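Local coordinates for protein 1-acyl-sn-glycerol-3-phosphate acyltransferase (Thermotoga maritima, PDB 5KYM) that transfers an acyl chain to 1-acyl-sn-glycerol 3-phosphate, making phosphatidic acid at the membrane, probably with the histidine-aspartate chemistry of the HX4D acyltransferase family, at residues Ser187-Thr191 with Gly205-Leu209. Numbering follows the deposited sequence.
Sequences SIWGT and GKVFL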
loop_
_atom_site.group_PDB
_atom_site.type_symbol
_atom_site.label_atom_id
_atom_site.label_comp_id
_atom_site.label_asym_id
_atom_site.label_seq_id
_atom_site.Cartn_x
_atom_site.Cartn_y
_atom_site.Cartn_z
ATOM N N SER A 187 6.168 7.856 -3.766
ATOM C CA SER A 187 6.404 7.484 -5.141
ATOM C C SER A 187 7.044 6.108 -5.139
ATOM O O SER A 187 8.012 5.862 -4.397
ATOM C CB SER A 187 7.362 8.457 -5.782
ATOM O OG SER A 187 6.977 9.799 -5.607
ATOM N N ILE A 188 6.516 5.214 -5.976
ATOM C CA ILE A 188 6.936 3.809 -6.049
ATOM C C ILE A 188 7.542 3.600 -7.425
ATOM O O ILE A 188 6.898 3.955 -8.458
ATOM C CB ILE A 188 5.726 2.898 -5.978
ATOM C CG1 ILE A 188 5.010 3.046 -4.622
ATOM C CG2 ILE A 188 6.141 1.442 -6.221
ATOM C CD1 ILE A 188 3.772 2.170 -4.429
ATOM N N TRP A 189 8.765 3.059 -7.482
ATOM C CA TRP A 189 9.292 2.635 -8.748
ATOM C C TRP A 189 9.952 1.299 -8.708
ATOM O O TRP A 189 10.802 1.089 -7.898
ATOM C CB TRP A 189 10.323 3.596 -9.215
ATOM C CG TRP A 189 10.773 3.228 -10.613
ATOM C CD1 TRP A 189 11.960 2.778 -11.002
ATOM C CD2 TRP A 189 9.964 3.288 -11.786
ATOM N NE1 TRP A 189 11.969 2.562 -12.348
ATOM C CE2 TRP A 189 10.742 2.852 -12.857
ATOM C CE3 TRP A 189 8.633 3.671 -12.014
ATOM C CZ2 TRP A 189 10.253 2.746 -14.143
ATOM C CZ3 TRP A 189 8.138 3.570 -13.295
ATOM C CH2 TRP A 189 8.946 3.102 -14.346
ATOM N N GLY A 190 9.595 0.417 -9.634
ATOM C CA GLY A 190 10.136 -0.956 -9.729
ATOM C C GLY A 190 9.189 -2.138 -9.438
ATOM O O GLY A 190 9.474 -3.239 -9.820
ATOM N N THR A 191 8.092 -1.921 -8.756
ATOM C CA THR A 191 7.176 -2.968 -8.533
ATOM C C THR A 191 6.540 -3.337 -9.872
ATOM O O THR A 191 6.127 -4.490 -10.068
ATOM C CB THR A 191 6.075 -2.605 -7.522
ATOM O OG1 THR A 191 5.378 -1.405 -7.923
ATOM C CG2 THR A 191 6.640 -2.412 -6.219
ATOM N N GLY A 205 13.972 -7.934 -9.270
ATOM C CA GLY A 205 14.481 -6.573 -9.578
ATOM C C GLY A 205 14.502 -5.689 -8.366
ATOM O O GLY A 205 14.000 -6.058 -7.338
ATOM N N LYS A 206 15.033 -4.490 -8.457
ATOM C CA LYS A 206 15.073 -3.610 -7.287
ATOM C C LYS A 206 13.778 -2.814 -7.205
ATOM O O LYS A 206 13.254 -2.375 -8.217
ATOM C CB LYS A 206 16.219 -2.651 -7.415
ATOM C CG LYS A 206 17.540 -3.334 -7.727
ATOM C CD LYS A 206 18.705 -2.376 -7.730
ATOM C CE LYS A 206 18.964 -1.822 -9.110
ATOM N NZ LYS A 206 19.853 -0.658 -8.875
ATOM N N VAL A 207 13.241 -2.632 -6.013
ATOM C CA VAL A 207 12.129 -1.701 -5.814
ATOM C C VAL A 207 12.657 -0.492 -5.033
ATOM O O VAL A 207 13.438 -0.669 -4.073
ATOM C CB VAL A 207 11.001 -2.380 -5.039
ATOM C CG1 VAL A 207 9.847 -1.428 -4.764
ATOM C CG2 VAL A 207 10.522 -3.589 -5.814
ATOM N N PHE A 208 12.248 0.705 -5.443
ATOM C CA PHE A 208 12.534 1.948 -4.731
ATOM C C PHE A 208 11.262 2.624 -4.300
ATOM O O PHE A 208 10.272 2.597 -4.979
ATOM C CB PHE A 208 13.243 2.921 -5.652
ATOM C CG PHE A 208 14.527 2.427 -6.160
ATOM C CD1 PHE A 208 14.570 1.619 -7.278
ATOM C CD2 PHE A 208 15.706 2.686 -5.448
ATOM C CE1 PHE A 208 15.801 1.156 -7.735
ATOM C CE2 PHE A 208 16.931 2.216 -5.894
ATOM C CZ PHE A 208 16.987 1.455 -7.048
ATOM N N LEU A 209 11.336 3.346 -3.225
ATOM C CA LEU A 209 10.184 3.923 -2.571
ATOM C C LEU A 209 10.664 5.249 -2.072
ATOM O O LEU A 209 11.670 5.305 -1.381
ATOM C CB LEU A 209 9.830 3.017 -1.398
ATOM C CG LEU A 209 8.401 2.963 -0.984
ATOM C CD1 LEU A 209 8.315 2.084 0.264
ATOM C CD2 LEU A 209 7.993 4.368 -0.673
#
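W189 and F208 face each other as an antiparallel hydrogen-bonded pair, where strand 183-189 ends beside the start of strand 207-211. W189 N gives its hydrogen to F208 O at 3.0 Å, and F208 N returns a bond to W189 O at 2.9 Å; both are almost straight. The side chains of this pair lie on the face toward helix 223-243, which both touch, while I188 and L209 point to the other face and pack on helix 89-96. The V207 side chain reaches T191 through both its methyls. From CB, CG1 runs anti to the backbone N (chi1 178°) and meets T191 CG2 at 3.7 Å and W189 O at 4.1 Å; CG2, beside that N, lies 4.1 Å from G190 C and equally far from T191 CG2. Cutting V207 back to an alanine is likely to leave T191 CG2 without its methyl neighbours. T191 OG1 hydrogen-bonds D89, the aspartate of the HX4D sequence, while chi1 55° sets CG2 beside the backbone N, where it meets V207. G190, at the N-cap position of helix 191-194, turns with phi 112°, a backbone conformation that suits glycine. The chemistry is thus a polar backbone pairing flanked by a small aliphatic contact, joining the sheet to a threonine that bonds the motif aspartate.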